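Local coordinates for protein KauB (Pseudomonas aeruginosa PAO1, PDB 6B4R) that probably oxidises a broad range of aldehydes, aminoaldehydes among them, to carboxylic acids with a nicotinamide cofactor, as a member of the aldehyde dehydrogenase family, at residues W167-P170 and L171-S174; S127-W130 and S131-I135. One frame throughout, in Å; residues are numbered along the deposited sequence.

In the fold
Both contacts are buried and local, set on two helices that pack against each other. Contact 1 is the first turn of helix 170-183, with the loop ahead of it, close to the centre of the chain; contact 2 takes in the C-terminal part of helix 113-133 and the residues that follow, about 18 Å away between centres. The two helices meet through pairs such as Leu171 on Val121, Leu172 on Ser123 and Ser131 on Pro180. Chemistry follows place: contact 1 turns an amide, a ring and a thioether to a bound ligand beside the modified Cys302, whereas contact 2 sends Arg129 to Asp92 in the same chain and Glu133 to basic groups of another chain.

Contact 1: W167-P170 and L171-S174; sequences WNFP and LLMS. With TOE (2-[2-(2-methoxy-ethoxy)-ethoxy]-ethoxyl), chain H.
The carbonyl O of Phe169 receives the backbone N of Met173 at 2.8 Å, with an N-H...O angle of 162°. Phe169 is the N-cap residue of helix 170-183, and this bond closes the first turn. One residue on, Ser174 N reaches Pro170 O at 3.3 Å in a weak bond. Over the same turn the side chains draw together: Met173 CG lies 3.7 Å from Phe169 CB, and Leu172 CB approaches that same carbon at 4.1 Å. Met173 takes CG beside its backbone N (chi1 -67°) and bends again further out, which puts its sulfur against the ligand, SD 3.9 Å from TOE CA'. The methyl CE comes obliquely to the Phe169 ring, as do Leu172 CD2 and the ligand's O2'.

Asn168, on the loop just before the cap, supplies a hydrogen-bond donor to the ligand. Its CG is held between the backbone N and the carbonyl carbon (chi1 64°). From there ND2 donates to TOE O2' at 3.0 Å, while OD1 turns back to accept a weak bond from Phe169 N. Glu300 O also takes a hydrogen bond from ND2, and Lys111 NZ and Asn297 ND2 both bond to Asn168 O, which holds both the side-chain amide and the backbone carbonyl. Sulfinoalanine, the modified Cys302, is a further, weak partner of ND2.

On the side facing helix 113-133, Leu171 packs on Val121 and Ala124. In aldehyde dehydrogenases the asparagine at this place forms the oxyanion hole with the cysteine backbone N-H, and an ND2 aimed at a ligand oxygen is consistent with that role. The rest of the turn offers carbon and sulfur, as suits an aldehyde pocket where this turn gives an apolar wall and Asn168 an amide donor.

Contact 2: S127-W130 and S131-I135; sequences SLRW and SAEAI
Glu133 lays its carboxylate across the aliphatic part of Arg129, with OE2 3.4 Å from CG of the arginine, an i to i+4 contact near the C-terminal end of helix 113-133. Arg129 starts with CG anti to its own N (chi1 -179°) and turns only at chi3, which keeps the methylenes beside the acid and carries the guanidinium past it. The two flat groups stand 56° apart, and Arg129 NE is still 4.9 Å from Glu133 OE2. Each charged end has its salt bridge elsewhere: Arg129 NH2 forms one with Asp92 of helix 80-96, and Glu133 OE1 pairs with basic side chains of another protein chain.

Trp130 faces that subunit boundary too. A basic side chain of the neighbouring chain makes a cation-pi contact with its indole, which also packs on Met463 and Leu481. Ala134 touches the six-membered part of the indole obliquely, CB 4.4 Å from CZ3, and its N gives only a weak bond to Trp130 O. Within the helix, Glu133 N to Arg129 O (2.9 Å) and Ala132 N to Leu128 O (3.0 Å) keep the helical pattern.

The inner side faces helix 170-183, where Ser131 rests on Pro180 and Ser127 on Trp176. Here the Ser131 hydroxyl finds its acceptor within the helix. Ser127 O accepts twice from Ser131: the backbone N, 3.2 Å away, sits 38° out of the carbonyl plane, and OG, swung beside that N, donates at 2.9 Å nearly in line with the C=O bond.

Contact 1: W167-P170 and L171-S174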
ATOM      1  N   TRP A 167      33.300  -1.158   9.348  1.00 20.30           N
ATOM      2  CA  TRP A 167      34.489  -0.829   8.574  1.00 25.31           C
ATOM      3  C   TRP A 167      34.606  -1.610   7.270  1.00 27.99           C
ATOM      4  O   TRP A 167      35.466  -1.311   6.441  1.00 24.56           O
ATOM      5  CB  TRP A 167      35.747  -1.046   9.418  1.00 24.50           C
ATOM      6  CG  TRP A 167      35.801  -2.379  10.110  1.00 27.14           C
ATOM      7  CD1 TRP A 167      35.537  -2.628  11.426  1.00 23.76           C
ATOM      8  CD2 TRP A 167      36.148  -3.643   9.524  1.00 27.11           C
ATOM      9  NE1 TRP A 167      35.697  -3.966  11.696  1.00 21.91           N
ATOM     10  CE2 TRP A 167      36.071  -4.611  10.547  1.00 23.75           C
ATOM     11  CE3 TRP A 167      36.515  -4.050   8.239  1.00 23.44           C
ATOM     12  CZ2 TRP A 167      36.345  -5.958  10.321  1.00 27.69           C
ATOM     13  CZ3 TRP A 167      36.784  -5.388   8.016  1.00 24.12           C
ATOM     14  CH2 TRP A 167      36.700  -6.325   9.052  1.00 31.49           C
ATOM     15  N   ASN A 168      33.752  -2.613   7.088  1.00 22.22           N
ATOM     16  CA  ASN A 168      33.838  -3.461   5.905  1.00 17.52           C
ATOM     17  C   ASN A 168      33.253  -2.803   4.654  1.00 21.84           C
ATOM     18  O   ASN A 168      33.731  -3.030   3.544  1.00 26.08           O
ATOM     19  CB  ASN A 168      33.196  -4.824   6.161  1.00 23.70           C
ATOM     20  CG  ASN A 168      31.712  -4.729   6.419  1.00 24.19           C
ATOM     21  OD1 ASN A 168      31.223  -3.721   6.924  1.00 28.56           O
ATOM     22  ND2 ASN A 168      30.983  -5.783   6.072  1.00 29.37           N
ATOM     23  N   PHE A 169      32.214  -1.994   4.844  1.00 25.68           N
ATOM     24  CA  PHE A 169      31.666  -1.165   3.773  1.00 23.24           C
ATOM     25  C   PHE A 169      31.377   0.242   4.295  1.00 28.18           C
ATOM     26  O   PHE A 169      30.221   0.653   4.355  1.00 27.92           O
ATOM     27  CB  PHE A 169      30.381  -1.777   3.206  1.00 26.88           C
ATOM     28  CG  PHE A 169      30.593  -3.070   2.464  1.00 30.72           C
ATOM     29  CD1 PHE A 169      30.927  -3.067   1.119  1.00 20.30           C
ATOM     30  CD2 PHE A 169      30.445  -4.289   3.108  1.00 31.04           C
ATOM     31  CE1 PHE A 169      31.120  -4.256   0.429  1.00 25.96           C
ATOM     32  CE2 PHE A 169      30.637  -5.483   2.425  1.00 26.09           C
ATOM     33  CZ  PHE A 169      30.974  -5.466   1.083  1.00 24.34           C
ATOM     34  N   PRO A 170      32.432   0.990   4.654  1.00 30.02           N
ATOM     35  CA  PRO A 170      32.318   2.279   5.354  1.00 23.93           C
ATOM     36  C   PRO A 170      31.404   3.283   4.658  1.00 26.95           C
ATOM     37  O   PRO A 170      30.516   3.837   5.305  1.00 33.75           O
ATOM     38  CB  PRO A 170      33.759   2.802   5.365  1.00 26.06           C
ATOM     39  CG  PRO A 170      34.608   1.587   5.218  1.00 25.09           C
ATOM     40  CD  PRO A 170      33.831   0.670   4.323  1.00 24.10           C
ATOM     41  N   LEU A 171      31.615   3.516   3.367  1.00 25.65           N
ATOM     42  CA  LEU A 171      30.810   4.492   2.637  1.00 24.15           C
ATOM     43  C   LEU A 171      29.410   3.970   2.316  1.00 21.84           C
ATOM     44  O   LEU A 171      28.420   4.675   2.511  1.00 26.13           O
ATOM     45  CB  LEU A 171      31.522   4.939   1.356  1.00 29.76           C
ATOM     46  CG  LEU A 171      30.814   6.005   0.514  1.00 22.59           C
ATOM     47  CD1 LEU A 171      30.559   7.264   1.329  1.00 17.26           C
ATOM     48  CD2 LEU A 171      31.623   6.329  -0.731  1.00 20.20           C
ATOM     49  N   LEU A 172      29.333   2.733   1.834  1.00 20.42           N
ATOM     50  CA  LEU A 172      28.056   2.137   1.445  1.00 21.05           C
ATOM     51  C   LEU A 172      27.089   1.987   2.620  1.00 28.45           C
ATOM     52  O   LEU A 172      25.912   2.338   2.507  1.00 29.78           O
ATOM     53  CB  LEU A 172      28.276   0.778   0.772  1.00 22.19           C
ATOM     54  CG  LEU A 172      27.003   0.094   0.267  1.00 26.60           C
ATOM     55  CD1 LEU A 172      26.292   0.979  -0.748  1.00 19.59           C
ATOM     56  CD2 LEU A 172      27.304  -1.272  -0.327  1.00 19.64           C
ATOM     57  N   MET A 173      27.582   1.459   3.737  1.00 25.74           N
ATOM     58  CA  MET A 173      26.760   1.304   4.935  1.00 26.18           C
ATOM     59  C   MET A 173      26.321   2.662   5.462  1.00 25.79           C
ATOM     60  O   MET A 173      25.219   2.807   5.988  1.00 32.74           O
ATOM     61  CB  MET A 173      27.515   0.544   6.031  1.00 26.57           C
ATOM     62  CG  MET A 173      27.814  -0.916   5.716  1.00 27.52           C
ATOM     63  SD  MET A 173      26.342  -1.900   5.367  1.00 38.70           S
ATOM     64  CE  MET A 173      26.440  -2.036   3.582  1.00 35.26           C
ATOM     65  N   SER A 174      27.192   3.656   5.321  1.00 23.74           N
ATOM     66  CA  SER A 174      26.867   5.010   5.744  1.00 27.44           C
ATOM     67  C   SER A 174      25.668   5.537   4.965  1.00 24.25           C
ATOM     68  O   SER A 174      24.756   6.128   5.540  1.00 23.83           O
ATOM     69  CB  SER A 174      28.068   5.937   5.549  1.00 28.92           C
ATOM     70  OG  SER A 174      29.170   5.512   6.332  1.00 35.49           O
TER
HETATM   71  O2' TOE H 504      28.022  -5.948   5.601  1.00 44.92           O
HETATM   72  CA' TOE H 504      26.638  -5.833   5.252  1.00 49.96           C
HETATM   73  CB' TOE H 504      26.283  -6.907   4.231  1.00 48.22           C
HETATM   74  OC' TOE H 504      26.266  -6.350   2.918  1.00 55.63           O
HETATM   75  CD' TOE H 504      25.846  -7.315   1.956  1.00 50.61           C
HETATM   76  CE' TOE H 504      25.178  -6.616   0.776  1.00 56.15           C
HETATM   77  OF' TOE H 504      26.159  -5.973  -0.034  1.00 58.36           O
HETATM   78  CG' TOE H 504      25.560  -5.311  -1.145  1.00 53.51           C
HETATM   79  CH' TOE H 504      26.638  -4.918  -2.148  1.00 52.75           C
HETATM   80  OI' TOE H 504      27.311  -6.095  -2.592  1.00 59.37           O
HETATM   81  CK' TOE H 504      28.133  -5.844  -3.730  1.00 51.51           C

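Contact 2: S127-W130 and S131-I135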
ATOM      1  N   SER A 127      22.285   4.558  -3.713  1.00 23.14           N
ATOM      2  CA  SER A 127      21.486   4.375  -2.507  1.00 25.49           C
ATOM      3  C   SER A 127      20.922   5.700  -2.004  1.00 24.82           C
ATOM      4  O   SER A 127      19.772   5.768  -1.566  1.00 24.41           O
ATOM      5  CB  SER A 127      22.317   3.713  -1.408  1.00 23.77           C
ATOM      6  OG  SER A 127      21.559   3.578  -0.221  1.00 36.82           O
ATOM      7  N   LEU A 128      21.739   6.748  -2.061  1.00 22.35           N
ATOM      8  CA  LEU A 128      21.285   8.083  -1.692  1.00 21.80           C
ATOM      9  C   LEU A 128      20.268   8.588  -2.708  1.00 28.47           C
ATOM     10  O   LEU A 128      19.228   9.138  -2.341  1.00 30.64           O
ATOM     11  CB  LEU A 128      22.464   9.056  -1.616  1.00 27.53           C
ATOM     12  CG  LEU A 128      23.507   8.852  -0.516  1.00 29.04           C
ATOM     13  CD1 LEU A 128      24.528   9.979  -0.551  1.00 29.44           C
ATOM     14  CD2 LEU A 128      22.846   8.771   0.847  1.00 27.22           C
ATOM     15  N   ARG A 129      20.578   8.392  -3.986  1.00 18.51           N
ATOM     16  CA  ARG A 129      19.708   8.835  -5.067  1.00 23.61           C
ATOM     17  C   ARG A 129      18.343   8.153  -5.008  1.00 24.38           C
ATOM     18  O   ARG A 129      17.311   8.812  -5.128  1.00 23.55           O
ATOM     19  CB  ARG A 129      20.369   8.593  -6.429  1.00 22.10           C
ATOM     20  CG  ARG A 129      19.535   9.062  -7.611  1.00 21.61           C
ATOM     21  CD  ARG A 129      20.242   8.826  -8.940  1.00 23.34           C
ATOM     22  NE  ARG A 129      21.325   9.780  -9.160  1.00 31.84           N
ATOM     23  CZ  ARG A 129      22.615   9.491  -9.032  1.00 32.36           C
ATOM     24  NH1 ARG A 129      22.994   8.265  -8.693  1.00 45.66           N
ATOM     25  NH2 ARG A 129      23.526  10.428  -9.249  1.00 25.83           N
ATOM     26  N   TRP A 130      18.347   6.836  -4.811  1.00 24.70           N
ATOM     27  CA  TRP A 130      17.117   6.050  -4.739  1.00 20.97           C
ATOM     28  C   TRP A 130      16.230   6.514  -3.582  1.00 28.82           C
ATOM     29  O   TRP A 130      15.030   6.739  -3.757  1.00 26.01           O
ATOM     30  CB  TRP A 130      17.457   4.565  -4.577  1.00 26.08           C
ATOM     31  CG  TRP A 130      16.321   3.620  -4.851  1.00 26.20           C
ATOM     32  CD1 TRP A 130      16.035   3.009  -6.039  1.00 23.83           C
ATOM     33  CD2 TRP A 130      15.334   3.160  -3.917  1.00 22.77           C
ATOM     34  NE1 TRP A 130      14.930   2.204  -5.905  1.00 20.87           N
ATOM     35  CE2 TRP A 130      14.479   2.279  -4.612  1.00 28.88           C
ATOM     36  CE3 TRP A 130      15.085   3.411  -2.564  1.00 18.81           C
ATOM     37  CZ2 TRP A 130      13.395   1.648  -3.999  1.00 25.14           C
ATOM     38  CZ3 TRP A 130      14.011   2.783  -1.956  1.00 16.71           C
ATOM     39  CH2 TRP A 130      13.177   1.913  -2.675  1.00 20.80           C
ATOM     40  N   SER A 131      16.830   6.657  -2.402  1.00 23.18           N
ATOM     41  CA  SER A 131      16.105   7.104  -1.217  1.00 22.26           C
ATOM     42  C   SER A 131      15.546   8.511  -1.406  1.00 25.77           C
ATOM     43  O   SER A 131      14.490   8.845  -0.869  1.00 26.64           O
ATOM     44  CB  SER A 131      17.007   7.064   0.018  1.00 17.48           C
ATOM     45  OG  SER A 131      17.515   5.762   0.238  1.00 26.92           O
ATOM     46  N   ALA A 132      16.264   9.329  -2.169  1.00 24.51           N
ATOM     47  CA  ALA A 132      15.819  10.683  -2.482  1.00 25.05           C
ATOM     48  C   ALA A 132      14.606  10.654  -3.406  1.00 23.62           C
ATOM     49  O   ALA A 132      13.621  11.353  -3.175  1.00 25.06           O
ATOM     50  CB  ALA A 132      16.952  11.476  -3.121  1.00 26.17           C
ATOM     51  N   GLU A 133      14.687   9.832  -4.449  1.00 18.37           N
ATOM     52  CA  GLU A 133      13.610   9.707  -5.426  1.00 23.82           C
ATOM     53  C   GLU A 133      12.317   9.199  -4.802  1.00 24.76           C
ATOM     54  O   GLU A 133      11.230   9.478  -5.303  1.00 30.03           O
ATOM     55  CB  GLU A 133      14.027   8.757  -6.552  1.00 26.25           C
ATOM     56  CG  GLU A 133      15.196   9.241  -7.391  1.00 25.94           C
ATOM     57  CD  GLU A 133      15.743   8.156  -8.297  1.00 27.86           C
ATOM     58  OE1 GLU A 133      15.336   6.984  -8.136  1.00 26.44           O
ATOM     59  OE2 GLU A 133      16.579   8.472  -9.170  1.00 26.83           O
ATOM     60  N   ALA A 134      12.443   8.451  -3.711  1.00 22.01           N
ATOM     61  CA  ALA A 134      11.299   7.777  -3.103  1.00 21.13           C
ATOM     62  C   ALA A 134      10.526   8.651  -2.119  1.00 27.74           C
ATOM     63  O   ALA A 134       9.420   8.293  -1.715  1.00 28.71           O
ATOM     64  CB  ALA A 134      11.755   6.501  -2.414  1.00 19.19           C
ATOM     65  N   ILE A 135      11.106   9.787  -1.741  1.00 24.22           N
ATOM     66  CA  ILE A 135      10.530  10.659  -0.714  1.00 26.68           C
ATOM     67  C   ILE A 135       9.074  11.051  -0.971  1.00 26.10           C
ATOM     68  O   ILE A 135       8.226  10.931  -0.085  1.00 27.58           O
ATOM     69  CB  ILE A 135      11.364  11.947  -0.533  1.00 30.86           C
ATOM     70  CG1 ILE A 135      12.789  11.611  -0.090  1.00 31.02           C
ATOM     71  CG2 ILE A 135      10.709  12.874   0.481  1.00 33.21           C
ATOM     72  CD1 ILE A 135      13.694  12.825   0.033  1.00 31.13           C
TER